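Local atomic coordinates of sorting nexin-3 (Saccharomyces cerevisiae, PDB entry 1OCS), a protein that binds phosphatidylinositol 3-phosphate through its PX domain and helps to retrieve late-Golgi membrane proteins at the prevacuolar compartment. Residues 34-39 against 69-74; 41-46 against 122-127; 99-104 against 141-146; 105-110 against 135-140. One frame throughout, in Å; residues are numbered along the deposited sequence.

Contact 1: 34-39 against 69-74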
loop_
_atom_site.group_PDB
_atom_site.type_symbol
_atom_site.label_atom_id
_atom_site.label_comp_id
_atom_site.label_asym_id
_atom_site.label_seq_id
_atom_site.Cartn_x
_atom_site.Cartn_y
_atom_site.Cartn_z
ATOM N N ASN A 34 11.383 16.014 -8.599
ATOM C CA ASN A 34 10.939 14.902 -7.768
ATOM C C ASN A 34 9.962 14.056 -8.571
ATOM O O ASN A 34 9.270 14.561 -9.459
ATOM C CB ASN A 34 10.213 15.412 -6.521
ATOM C CG ASN A 34 11.152 16.010 -5.494
ATOM O OD1 ASN A 34 10.730 16.788 -4.641
ATOM N ND2 ASN A 34 12.423 15.638 -5.558
ATOM N N PHE A 35 9.912 12.768 -8.257
ATOM C CA PHE A 35 8.991 11.866 -8.926
ATOM C C PHE A 35 8.782 10.647 -8.048
ATOM O O PHE A 35 9.636 10.300 -7.227
ATOM C CB PHE A 35 9.539 11.427 -10.295
ATOM C CG PHE A 35 10.603 10.356 -10.217
ATOM C CD1 PHE A 35 10.254 9.008 -10.163
ATOM C CD2 PHE A 35 11.952 10.699 -10.180
ATOM C CE1 PHE A 35 11.239 8.013 -10.072
ATOM C CE2 PHE A 35 12.940 9.716 -10.089
ATOM C CZ PHE A 35 12.583 8.372 -10.034
ATOM N N LEU A 36 7.629 10.019 -8.215
ATOM C CA LEU A 36 7.305 8.801 -7.497
ATOM C C LEU A 36 6.380 8.001 -8.395
ATOM O O LEU A 36 5.325 8.485 -8.814
ATOM C CB LEU A 36 6.624 9.088 -6.149
ATOM C CG LEU A 36 6.350 7.812 -5.327
ATOM C CD1 LEU A 36 6.402 8.113 -3.827
ATOM C CD2 LEU A 36 4.991 7.231 -5.721
ATOM N N GLU A 37 6.806 6.787 -8.715
ATOM C CA GLU A 37 6.027 5.880 -9.540
ATOM C C GLU A 37 5.631 4.749 -8.603
ATOM O O GLU A 37 6.443 4.291 -7.802
ATOM C CB GLU A 37 6.890 5.310 -10.672
ATOM C CG GLU A 37 7.539 6.362 -11.557
ATOM C CD GLU A 37 8.752 5.828 -12.294
ATOM O OE1 GLU A 37 9.425 6.621 -12.981
ATOM O OE2 GLU A 37 9.034 4.614 -12.184
ATOM N N ILE A 38 4.388 4.300 -8.682
ATOM C CA ILE A 38 3.981 3.206 -7.823
ATOM C C ILE A 38 2.842 2.424 -8.433
ATOM O O ILE A 38 1.967 2.978 -9.110
ATOM C CB ILE A 38 3.578 3.701 -6.414
ATOM C CG1 ILE A 38 3.464 2.505 -5.464
ATOM C CG2 ILE A 38 2.264 4.472 -6.476
ATOM C CD1 ILE A 38 3.550 2.888 -3.990
ATOM N N GLU A 39 2.873 1.120 -8.196
ATOM C CA GLU A 39 1.855 0.233 -8.711
ATOM C C GLU A 39 1.642 -0.932 -7.754
ATOM O O GLU A 39 2.576 -1.384 -7.088
ATOM C CB GLU A 39 2.276 -0.294 -10.088
ATOM C CG GLU A 39 1.323 -1.319 -10.684
ATOM C CD GLU A 39 1.743 -1.777 -12.075
ATOM O OE1 GLU A 39 1.043 -2.639 -12.655
ATOM O OE2 GLU A 39 2.770 -1.272 -12.584
ATOM N N PRO A 69 13.434 12.979 -1.326
ATOM C CA PRO A 69 14.367 13.014 -0.196
ATOM C C PRO A 69 13.917 12.291 1.072
ATOM O O PRO A 69 14.746 11.961 1.919
ATOM C CB PRO A 69 14.586 14.513 0.028
ATOM C CG PRO A 69 13.305 15.118 -0.434
ATOM C CD PRO A 69 13.018 14.340 -1.701
ATOM N N SER A 70 12.617 12.041 1.214
ATOM C CA SER A 70 12.127 11.350 2.406
ATOM C C SER A 70 12.361 9.845 2.326
ATOM O O SER A 70 12.289 9.148 3.337
ATOM C CB SER A 70 10.633 11.626 2.625
ATOM O OG SER A 70 9.874 11.252 1.491
ATOM N N PHE A 71 12.636 9.345 1.123
ATOM C CA PHE A 71 12.878 7.918 0.934
ATOM C C PHE A 71 14.368 7.605 1.049
ATOM O O PHE A 71 15.205 8.488 0.879
ATOM C CB PHE A 71 12.330 7.454 -0.417
ATOM C CG PHE A 71 10.827 7.377 -0.461
ATOM C CD1 PHE A 71 10.055 8.535 -0.473
ATOM C CD2 PHE A 71 10.181 6.143 -0.471
ATOM C CE1 PHE A 71 8.663 8.466 -0.494
ATOM C CE2 PHE A 71 8.789 6.065 -0.493
ATOM C CZ PHE A 71 8.029 7.227 -0.505
ATOM N N HIS A 72 14.689 6.342 1.325
ATOM C CA HIS A 72 16.076 5.923 1.519
ATOM C C HIS A 72 16.709 5.157 0.358
ATOM O O HIS A 72 17.914 4.914 0.358
ATOM C CB HIS A 72 16.169 5.087 2.798
ATOM C CG HIS A 72 15.517 5.733 3.981
ATOM N ND1 HIS A 72 16.133 6.713 4.728
ATOM C CD2 HIS A 72 14.278 5.583 4.505
ATOM C CE1 HIS A 72 15.301 7.141 5.662
ATOM N NE2 HIS A 72 14.168 6.472 5.546
ATOM N N LYS A 73 15.900 4.759 -0.616
ATOM C CA LYS A 73 16.412 4.048 -1.778
ATOM C C LYS A 73 15.512 4.325 -2.977
ATOM O O LYS A 73 14.369 4.745 -2.816
ATOM C CB LYS A 73 16.533 2.543 -1.486
ATOM C CG LYS A 73 15.282 1.849 -0.982
ATOM C CD LYS A 73 15.675 0.594 -0.199
ATOM C CE LYS A 73 14.503 -0.334 0.037
ATOM N NZ LYS A 73 14.124 -1.059 -1.209
ATOM N N ARG A 74 16.042 4.110 -4.178
ATOM C CA ARG A 74 15.308 4.389 -5.404
ATOM C C ARG A 74 14.181 3.416 -5.683
ATOM O O ARG A 74 13.067 3.825 -6.003
ATOM C CB ARG A 74 16.278 4.403 -6.591
ATOM C CG ARG A 74 15.661 4.742 -7.955
ATOM C CD ARG A 74 16.766 4.781 -9.015
ATOM N NE ARG A 74 16.317 5.160 -10.353
ATOM C CZ ARG A 74 16.060 6.403 -10.753
ATOM N NH1 ARG A 74 16.194 7.427 -9.921
ATOM N NH2 ARG A 74 15.691 6.621 -12.007
#
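Phe35 and Leu36 meet Arg74 and Phe71 in a surface contact of the PX-domain sheet, where the start of the first strand faces the loop joining the second and third strands of the antiparallel meander. About 182 Å² is buried; the touches are all between side chains, and even the nearest CA pair, Asn34 and Pro69, is 8.5 Å apart. The apolar part lies on the inner side, where Leu36 CD1 sits 3.8 Å from Phe71 CZ. Leu36 sends CG anti to its nitrogen (chi1 -176°), bringing one methyl to the far end of the Phe71 ring; Ala139 packs beside the leucine, Ile155 beside the phenylalanine. At the exposed end, Asn34 ND2 approaches Pro69 CD to 4.1 Å, a loose touch. Phe35 is tied through its backbone to the end of strand 57-66 and the residue after it, its O to Thr66 OG1 and its N to Asn67 OD1. The extended side chain of Arg74 runs to the Phe35 ring, but its NH2 is salt-bridged to Glu31. The guanidinium and ring planes are 72° apart, unlike a face-on cation-pi stack: Arg74 NH1 lies near the ring plane, at the edge, 3.7 Å from Phe35 CZ.

Contact 2: 41-46 against 122-127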
loop_
_atom_site.group_PDB
_atom_site.type_symbol
_atom_site.label_atom_id
_atom_site.label_comp_id
_atom_site.label_asym_id
_atom_site.label_seq_id
_atom_site.Cartn_x
_atom_site.Cartn_y
_atom_site.Cartn_z
ATOM N N HIS A 41 0.231 -4.735 -7.835
ATOM C CA HIS A 41 -0.109 -5.784 -8.780
ATOM C C HIS A 41 0.405 -7.126 -8.267
ATOM O O HIS A 41 0.698 -7.277 -7.082
ATOM C CB HIS A 41 0.534 -5.463 -10.134
ATOM C CG HIS A 41 2.017 -5.658 -10.151
ATOM N ND1 HIS A 41 2.842 -5.157 -9.166
ATOM C CD2 HIS A 41 2.820 -6.331 -11.008
ATOM C CE1 HIS A 41 4.089 -5.519 -9.412
ATOM N NE2 HIS A 41 4.102 -6.232 -10.524
ATOM N N ASN A 42 0.505 -8.100 -9.165
ATOM C CA ASN A 42 1.012 -9.423 -8.812
ATOM C C ASN A 42 0.356 -10.026 -7.563
ATOM O O ASN A 42 1.043 -10.437 -6.626
ATOM C CB ASN A 42 2.526 -9.345 -8.599
ATOM C CG ASN A 42 3.179 -10.713 -8.490
ATOM O OD1 ASN A 42 4.249 -10.852 -7.895
ATOM N ND2 ASN A 42 2.550 -11.725 -9.078
ATOM N N PRO A 43 -0.982 -10.084 -7.530
ATOM C CA PRO A 43 -1.624 -10.664 -6.348
ATOM C C PRO A 43 -1.298 -12.152 -6.263
ATOM O O PRO A 43 -1.180 -12.827 -7.291
ATOM C CB PRO A 43 -3.106 -10.404 -6.600
ATOM C CG PRO A 43 -3.201 -10.460 -8.100
ATOM C CD PRO A 43 -1.985 -9.671 -8.527
ATOM N N LYS A 44 -1.140 -12.659 -5.046
ATOM C CA LYS A 44 -0.832 -14.069 -4.852
ATOM C C LYS A 44 -1.543 -14.662 -3.642
ATOM O O LYS A 44 -1.479 -14.118 -2.540
ATOM C CB LYS A 44 0.680 -14.269 -4.684
ATOM C CG LYS A 44 1.478 -14.171 -5.981
ATOM C CD LYS A 44 2.979 -14.022 -5.717
ATOM C CE LYS A 44 3.562 -15.201 -4.948
ATOM N NZ LYS A 44 4.992 -14.959 -4.581
ATOM N N THR A 45 -2.230 -15.778 -3.855
ATOM C CA THR A 45 -2.899 -16.458 -2.761
ATOM C C THR A 45 -1.991 -17.614 -2.390
ATOM O O THR A 45 -1.710 -18.493 -3.209
ATOM C CB THR A 45 -4.278 -16.974 -3.172
ATOM O OG1 THR A 45 -5.146 -15.854 -3.362
ATOM C CG2 THR A 45 -4.863 -17.883 -2.086
ATOM N N HIS A 46 -1.520 -17.595 -1.151
ATOM C CA HIS A 46 -0.611 -18.610 -0.654
ATOM C C HIS A 46 -1.331 -19.844 -0.133
ATOM O O HIS A 46 -1.944 -19.826 0.935
ATOM C CB HIS A 46 0.271 -17.979 0.418
ATOM C CG HIS A 46 1.000 -16.767 -0.069
ATOM N ND1 HIS A 46 2.236 -16.836 -0.675
ATOM C CD2 HIS A 46 0.627 -15.466 -0.125
ATOM C CE1 HIS A 46 2.592 -15.631 -1.083
ATOM N NE2 HIS A 46 1.632 -14.782 -0.762
ATOM N N GLU A 122 -12.502 -12.843 -8.764
ATOM C CA GLU A 122 -13.327 -11.647 -8.831
ATOM C C GLU A 122 -12.869 -10.640 -7.787
ATOM O O GLU A 122 -12.475 -9.520 -8.115
ATOM C CB GLU A 122 -14.791 -12.004 -8.558
ATOM C CG GLU A 122 -15.251 -13.322 -9.170
ATOM C CD GLU A 122 -16.540 -13.834 -8.539
ATOM O OE1 GLU A 122 -16.545 -14.098 -7.315
ATOM O OE2 GLU A 122 -17.547 -13.971 -9.265
ATOM N N VAL A 123 -12.931 -11.052 -6.524
ATOM C CA VAL A 123 -12.552 -10.195 -5.412
ATOM C C VAL A 123 -11.092 -9.757 -5.440
ATOM O O VAL A 123 -10.793 -8.578 -5.262
ATOM C CB VAL A 123 -12.841 -10.890 -4.056
ATOM C CG1 VAL A 123 -12.272 -10.067 -2.910
ATOM C CG2 VAL A 123 -14.340 -11.062 -3.872
ATOM N N ILE A 124 -10.184 -10.701 -5.664
ATOM C CA ILE A 124 -8.761 -10.381 -5.685
ATOM C C ILE A 124 -8.404 -9.384 -6.786
ATOM O O ILE A 124 -7.650 -8.441 -6.548
ATOM C CB ILE A 124 -7.903 -11.662 -5.819
ATOM C CG1 ILE A 124 -8.090 -12.534 -4.569
ATOM C CG2 ILE A 124 -6.430 -11.296 -5.969
ATOM C CD1 ILE A 124 -7.321 -13.846 -4.591
ATOM N N GLU A 125 -8.951 -9.577 -7.980
ATOM C CA GLU A 125 -8.671 -8.660 -9.081
ATOM C C GLU A 125 -9.265 -7.285 -8.794
ATOM O O GLU A 125 -8.661 -6.259 -9.113
ATOM C CB GLU A 125 -9.232 -9.204 -10.400
ATOM C CG GLU A 125 -9.097 -8.233 -11.565
ATOM C CD GLU A 125 -7.656 -7.849 -11.860
ATOM O OE1 GLU A 125 -7.447 -6.883 -12.627
ATOM O OE2 GLU A 125 -6.734 -8.512 -11.332
ATOM N N GLU A 126 -10.449 -7.264 -8.189
ATOM C CA GLU A 126 -11.097 -6.004 -7.852
ATOM C C GLU A 126 -10.279 -5.274 -6.795
ATOM O O GLU A 126 -10.146 -4.054 -6.840
ATOM C CB GLU A 126 -12.525 -6.250 -7.351
ATOM C CG GLU A 126 -13.454 -6.793 -8.437
ATOM C CD GLU A 126 -14.900 -6.930 -7.981
ATOM O OE1 GLU A 126 -15.170 -7.745 -7.069
ATOM O OE2 GLU A 126 -15.765 -6.217 -8.539
ATOM N N ARG A 127 -9.722 -6.020 -5.847
ATOM C CA ARG A 127 -8.899 -5.406 -4.816
ATOM C C ARG A 127 -7.596 -4.901 -5.417
ATOM O O ARG A 127 -7.134 -3.813 -5.081
ATOM C CB ARG A 127 -8.597 -6.398 -3.690
ATOM C CG ARG A 127 -9.748 -6.541 -2.721
ATOM C CD ARG A 127 -9.384 -7.323 -1.471
ATOM N NE ARG A 127 -10.374 -7.056 -0.432
ATOM C CZ ARG A 127 -10.397 -7.633 0.762
ATOM N NH1 ARG A 127 -9.478 -8.533 1.090
ATOM N NH2 ARG A 127 -11.343 -7.291 1.629
#
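Ile124 of helix 121-139 reaches across to Pro43 and Thr45 of strand 36-46, and these three residues carry nearly all of the 140 Å² buried here. The apolar share is a methyl against a proline ring. Ile124 CG2 stands 3.5 Å from Pro43 CB, tighter than an ordinary carbon-carbon contact, and 4.0 Å from Pro43 CG, so the methyl meets the CB-CG edge of the pyrrolidine ring. The CA atoms of Pro43 and Ile124 are 7.2 Å apart, which shows how closely strand and helix approach.

The mixed share involves the other branch of the isoleucine. With CG1 anti to the carbonyl carbon (chi1 -65°) and the chain then extended, Ile124 CD1 ends 3.2 Å from Thr45 OG1, a close touch between a methyl and a hydroxyl oxygen. The two branches thus bear on alternate residues of the strand, Pro43 and Thr45, whose side chains both leave the backbone toward the helix, while that of the intervening Lys44 leaves it on the far side. Phe119 and Met56 also border Thr45.

Three residues after Ile124, Arg127 makes a cation-pi contact with Tyr82 and gives NH2 to Gly111 O; it binds phosphatidylinositol 3-phosphate. The arrangement is that of the PX fold, in which a long helix packed against the meander carries a basic residue of the phosphoinositide pocket.

Contact 3: 99-104 against 141-146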
loop_
_atom_site.group_PDB
_atom_site.type_symbol
_atom_site.label_atom_id
_atom_site.label_comp_id
_atom_site.label_asym_id
_atom_site.label_seq_id
_atom_site.Cartn_x
_atom_site.Cartn_y
_atom_site.Cartn_z
ATOM N N LEU A 99 0.795 15.987 11.807
ATOM C CA LEU A 99 1.547 16.888 10.939
ATOM C C LEU A 99 0.817 18.217 10.814
ATOM O O LEU A 99 1.249 19.109 10.086
ATOM C CB LEU A 99 1.712 16.278 9.543
ATOM C CG LEU A 99 2.508 14.979 9.416
ATOM C CD1 LEU A 99 2.528 14.547 7.957
ATOM C CD2 LEU A 99 3.925 15.181 9.934
ATOM N N ASN A 100 -0.297 18.337 11.527
ATOM C CA ASN A 100 -1.107 19.547 11.506
ATOM C C ASN A 100 -1.677 19.878 10.129
ATOM O O ASN A 100 -1.470 20.969 9.599
ATOM C CB ASN A 100 -0.304 20.738 12.040
ATOM C CG ASN A 100 -0.149 20.703 13.549
ATOM O OD1 ASN A 100 -1.138 20.639 14.282
ATOM N ND2 ASN A 100 1.093 20.748 14.023
ATOM N N HIS A 101 -2.394 18.914 9.559
ATOM C CA HIS A 101 -3.045 19.078 8.264
ATOM C C HIS A 101 -4.483 18.600 8.450
ATOM O O HIS A 101 -4.934 17.669 7.783
ATOM C CB HIS A 101 -2.347 18.238 7.189
ATOM C CG HIS A 101 -1.004 18.761 6.785
ATOM N ND1 HIS A 101 -0.814 20.046 6.322
ATOM C CD2 HIS A 101 0.211 18.164 6.746
ATOM C CE1 HIS A 101 0.460 20.217 6.015
ATOM N NE2 HIS A 101 1.104 19.090 6.262
ATOM N N PRO A 102 -5.226 19.248 9.363
ATOM C CA PRO A 102 -6.619 18.927 9.686
ATOM C C PRO A 102 -7.608 18.956 8.522
ATOM O O PRO A 102 -8.787 18.648 8.704
ATOM C CB PRO A 102 -6.961 19.955 10.762
ATOM C CG PRO A 102 -6.157 21.142 10.336
ATOM C CD PRO A 102 -4.825 20.508 10.016
ATOM N N LYS A 103 -7.140 19.323 7.333
ATOM C CA LYS A 103 -8.024 19.374 6.173
ATOM C C LYS A 103 -7.711 18.312 5.117
ATOM O O LYS A 103 -8.557 18.012 4.275
ATOM C CB LYS A 103 -7.989 20.770 5.544
ATOM C CG LYS A 103 -8.411 21.882 6.504
ATOM C CD LYS A 103 -8.642 23.204 5.785
ATOM C CE LYS A 103 -9.826 23.111 4.831
ATOM N NZ LYS A 103 -10.132 24.413 4.178
ATOM N N VAL A 104 -6.507 17.745 5.157
ATOM C CA VAL A 104 -6.133 16.714 4.192
ATOM C C VAL A 104 -7.000 15.480 4.425
ATOM O O VAL A 104 -7.120 15.001 5.552
ATOM C CB VAL A 104 -4.657 16.308 4.334
ATOM C CG1 VAL A 104 -4.328 15.202 3.342
ATOM C CG2 VAL A 104 -3.763 17.509 4.101
ATOM N N HIS A 141 0.164 12.318 -3.419
ATOM C CA HIS A 141 -0.117 13.597 -2.777
ATOM C C HIS A 141 1.168 14.290 -2.333
ATOM O O HIS A 141 1.940 13.740 -1.543
ATOM C CB HIS A 141 -1.045 13.392 -1.578
ATOM C CG HIS A 141 -1.627 14.665 -1.048
ATOM N ND1 HIS A 141 -0.854 15.666 -0.502
ATOM C CD2 HIS A 141 -2.906 15.109 -1.002
ATOM C CE1 HIS A 141 -1.631 16.673 -0.145
ATOM N NE2 HIS A 141 -2.879 16.361 -0.436
ATOM N N PRO A 142 1.405 15.522 -2.823
ATOM C CA PRO A 142 2.600 16.307 -2.497
ATOM C C PRO A 142 2.929 16.427 -1.015
ATOM O O PRO A 142 4.091 16.304 -0.629
ATOM C CB PRO A 142 2.309 17.669 -3.135
ATOM C CG PRO A 142 1.457 17.324 -4.296
ATOM C CD PRO A 142 0.510 16.294 -3.705
ATOM N N LEU A 143 1.920 16.670 -0.185
ATOM C CA LEU A 143 2.156 16.812 1.246
ATOM C C LEU A 143 2.569 15.496 1.901
ATOM O O LEU A 143 3.402 15.487 2.808
ATOM C CB LEU A 143 0.913 17.385 1.945
ATOM C CG LEU A 143 0.448 18.769 1.460
ATOM C CD1 LEU A 143 -0.670 19.282 2.366
ATOM C CD2 LEU A 143 1.617 19.749 1.460
ATOM N N LEU A 144 1.995 14.384 1.453
ATOM C CA LEU A 144 2.363 13.095 2.029
ATOM C C LEU A 144 3.776 12.732 1.573
ATOM O O LEU A 144 4.561 12.171 2.337
ATOM C CB LEU A 144 1.360 12.005 1.617
ATOM C CG LEU A 144 -0.115 12.299 1.953
ATOM C CD1 LEU A 144 -0.956 11.062 1.718
ATOM C CD2 LEU A 144 -0.244 12.752 3.402
ATOM N N GLN A 145 4.103 13.074 0.332
ATOM C CA GLN A 145 5.430 12.793 -0.211
ATOM C C GLN A 145 6.520 13.533 0.554
ATOM O O GLN A 145 7.617 13.017 0.751
ATOM C CB GLN A 145 5.515 13.207 -1.685
ATOM C CG GLN A 145 4.665 12.398 -2.630
ATOM C CD GLN A 145 4.905 12.790 -4.074
ATOM O OE1 GLN A 145 5.422 13.870 -4.350
ATOM N NE2 GLN A 145 4.521 11.922 -5.000
ATOM N N SER A 146 6.221 14.749 0.992
ATOM C CA SER A 146 7.220 15.533 1.702
ATOM C C SER A 146 7.281 15.303 3.205
ATOM O O SER A 146 8.367 15.315 3.782
ATOM C CB SER A 146 7.007 17.027 1.428
ATOM O OG SER A 146 5.789 17.479 1.988
#
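Leu143 points one methyl into the angle between His101 and Val104, and around it 199 Å² is buried between a loop and a short helix. The first interaction is CH-pi. Leu143 CD1 lies 4.1 Å from the centroid of the His101 ring and 19° off its normal, hence over a face, shifted toward the rim near CE1. Leu99 O lies over the opposite face, leaving the imidazole between a methyl and a carbonyl oxygen.

The apolar packing uses the same methyl, with Val104 CG2 4.0 Å from Leu143 CD1. CG anti to the carbonyl carbon (chi1 -60°) directs the leucine branch out of the helix to this point. Val104 also uses its other branch, CG1, which comes within 4.2 Å of His141 NE2.

The hydrogen bonds described next lie within each segment and shape its backbone. His141 is the N-cap residue of the helix: Leu143 N donates to His141 ND1 at 3.0 Å, in the ring plane though bent (138°). Ser146 OG donates to Leu143 O from above the carbonyl plane. Opposite, Val104 N bonds to His101 O at 3.1 Å and closes a type I turn, just after a Schellman motif at Asn100 ends helix 93-98.

The contact lies at the surface, where the loop leaving helix 93-98 meets helix 142-147. Ile96 of helix 93-98 touches His101, Val104 and Leu144, and Gln145 NE2 returns to Ala139 O near the C-terminal end of helix 121-139.

Contact 4: 105-110 against 135-140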
loop_
_atom_site.group_PDB
_atom_site.type_symbol
_atom_site.label_atom_id
_atom_site.label_comp_id
_atom_site.label_asym_id
_atom_site.label_seq_id
_atom_site.Cartn_x
_atom_site.Cartn_y
_atom_site.Cartn_z
ATOM N N MET A 105 -7.600 14.961 3.363
ATOM C CA MET A 105 -8.458 13.798 3.504
ATOM C C MET A 105 -7.979 12.576 2.736
ATOM O O MET A 105 -7.594 12.663 1.573
ATOM C CB MET A 105 -9.879 14.163 3.092
ATOM C CG MET A 105 -10.467 15.275 3.949
ATOM S SD MET A 105 -12.252 15.255 3.937
ATOM C CE MET A 105 -12.573 16.044 2.359
ATOM N N VAL A 106 -8.002 11.431 3.405
ATOM C CA VAL A 106 -7.569 10.185 2.796
ATOM C C VAL A 106 -8.782 9.408 2.316
ATOM O O VAL A 106 -9.712 9.155 3.088
ATOM C CB VAL A 106 -6.788 9.316 3.801
ATOM C CG1 VAL A 106 -6.344 8.010 3.132
ATOM C CG2 VAL A 106 -5.594 10.088 4.331
ATOM N N PRO A 107 -8.789 9.016 1.036
ATOM C CA PRO A 107 -9.892 8.261 0.435
ATOM C C PRO A 107 -10.144 6.932 1.134
ATOM O O PRO A 107 -9.241 6.365 1.752
ATOM C CB PRO A 107 -9.423 8.031 -1.004
ATOM C CG PRO A 107 -8.497 9.164 -1.256
ATOM C CD PRO A 107 -7.740 9.288 0.040
ATOM N N HIS A 108 -11.374 6.440 1.018
ATOM C CA HIS A 108 -11.748 5.147 1.583
ATOM C C HIS A 108 -10.909 4.088 0.879
ATOM O O HIS A 108 -10.584 4.242 -0.300
ATOM C CB HIS A 108 -13.220 4.828 1.282
ATOM C CG HIS A 108 -14.203 5.567 2.134
ATOM N ND1 HIS A 108 -15.551 5.603 1.843
ATOM C CD2 HIS A 108 -14.050 6.256 3.287
ATOM C CE1 HIS A 108 -16.184 6.283 2.782
ATOM N NE2 HIS A 108 -15.297 6.690 3.670
ATOM N N LEU A 109 -10.562 3.016 1.589
ATOM C CA LEU A 109 -9.816 1.922 0.977
ATOM C C LEU A 109 -10.868 1.168 0.177
ATOM O O LEU A 109 -11.939 0.879 0.693
ATOM C CB LEU A 109 -9.254 0.970 2.031
ATOM C CG LEU A 109 -7.750 0.778 2.227
ATOM C CD1 LEU A 109 -7.560 -0.535 2.983
ATOM C CD2 LEU A 109 -6.998 0.733 0.900
ATOM N N PRO A 110 -10.585 0.847 -1.091
ATOM C CA PRO A 110 -11.573 0.118 -1.893
ATOM C C PRO A 110 -11.621 -1.350 -1.487
ATOM O O PRO A 110 -10.747 -1.826 -0.768
ATOM C CB PRO A 110 -11.056 0.282 -3.325
ATOM C CG PRO A 110 -10.172 1.508 -3.255
ATOM C CD PRO A 110 -9.482 1.329 -1.936
ATOM N N MET A 135 -3.401 3.533 -3.946
ATOM C CA MET A 135 -1.997 3.774 -3.641
ATOM C C MET A 135 -1.405 4.917 -4.463
ATOM O O MET A 135 -0.646 5.728 -3.936
ATOM C CB MET A 135 -1.190 2.492 -3.862
ATOM C CG MET A 135 0.070 2.390 -3.028
ATOM S SD MET A 135 -0.241 2.564 -1.246
ATOM C CE MET A 135 1.122 3.601 -0.796
ATOM N N GLN A 136 -1.749 4.988 -5.749
ATOM C CA GLN A 136 -1.225 6.054 -6.601
ATOM C C GLN A 136 -1.790 7.398 -6.155
ATOM O O GLN A 136 -1.116 8.427 -6.236
ATOM C CB GLN A 136 -1.577 5.794 -8.071
ATOM C CG GLN A 136 -1.027 4.469 -8.596
ATOM C CD GLN A 136 -1.239 4.279 -10.084
ATOM O OE1 GLN A 136 -2.123 4.894 -10.683
ATOM N NE2 GLN A 136 -0.438 3.411 -10.688
ATOM N N SER A 137 -3.026 7.378 -5.668
ATOM C CA SER A 137 -3.684 8.585 -5.190
ATOM C C SER A 137 -3.035 9.070 -3.892
ATOM O O SER A 137 -2.737 10.257 -3.728
ATOM C CB SER A 137 -5.169 8.297 -4.961
ATOM O OG SER A 137 -5.825 9.416 -4.410
ATOM N N VAL A 138 -2.806 8.146 -2.968
ATOM C CA VAL A 138 -2.195 8.491 -1.694
ATOM C C VAL A 138 -0.711 8.839 -1.822
ATOM O O VAL A 138 -0.279 9.889 -1.349
ATOM C CB VAL A 138 -2.371 7.343 -0.676
ATOM C CG1 VAL A 138 -1.508 7.592 0.561
ATOM C CG2 VAL A 138 -3.852 7.234 -0.285
ATOM N N ALA A 139 0.062 7.963 -2.459
ATOM C CA ALA A 139 1.495 8.191 -2.629
ATOM C C ALA A 139 1.767 9.377 -3.546
ATOM O O ALA A 139 2.872 9.920 -3.555
ATOM C CB ALA A 139 2.169 6.932 -3.195
ATOM N N GLY A 140 0.759 9.775 -4.316
ATOM C CA GLY A 140 0.924 10.887 -5.234
ATOM C C GLY A 140 0.682 12.264 -4.643
ATOM O O GLY A 140 0.973 13.275 -5.285
#
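Val106 and Pro107 belong to the proline-rich loop of the PX domain, here with a PxxP sequence from Pro107 to Pro110, and they rest on Ser137 and Val138 near the end of helix 121-139. Backbone angles from Pro107 to Pro110 are those of a polyproline II chain (phi/psi -63°/148° at His108), an extended form that has no helical or strand bonding. The packing is light, 98 Å² in all. Val138 CG2 is shared by two partners, lying 4.3 Å from Val106 CG1 and 4.4 Å from Pro107 CD. On the more exposed side, Pro107 CG stands 4.1 Å from Ser137 OG. The CA atoms of Val106 and Val138 are 7.2 Å apart, the nearest approach of the two backbones.

The donors that hold the loop's carbonyls lie outside the two segments: Pro107 O accepts from Trp134 NE1 and from Arg89 NE, and Pro110 O from Tyr82 OH. Farther along, Leu109 packs against Tyr82, Phe85 and Leu131. The side chain of Pro107 is about 9 Å from that of Lys112, a binding residue for phosphatidylinositol 3-phosphate. A polyproline II run laid against the long helix and leading to the lipid site is a hallmark of PX domains.

From the N terminus, strand 36-46 supplies the first halves of contacts 1 and 2. Contact 1 closes first, at 69-74, around the first two strands of the meander. Contact 2 stays open until 122-127 and so crosses contact 1; it also crosses contacts 3 and 4, which open at 99-104 and 105-110. Helix 121-139 then closes contact 2 near its start and contact 4 near its end, and 141-146 closes contact 3, with contact 4 nested inside. Among the links from sheet to helices is a probable hydrogen bond from Gln136 NE2 to Ile38 O (2.9 Å), beside packing of Leu36 and Ile38 on Ala139. The centres of contacts 2 and 3 are about 30 Å apart.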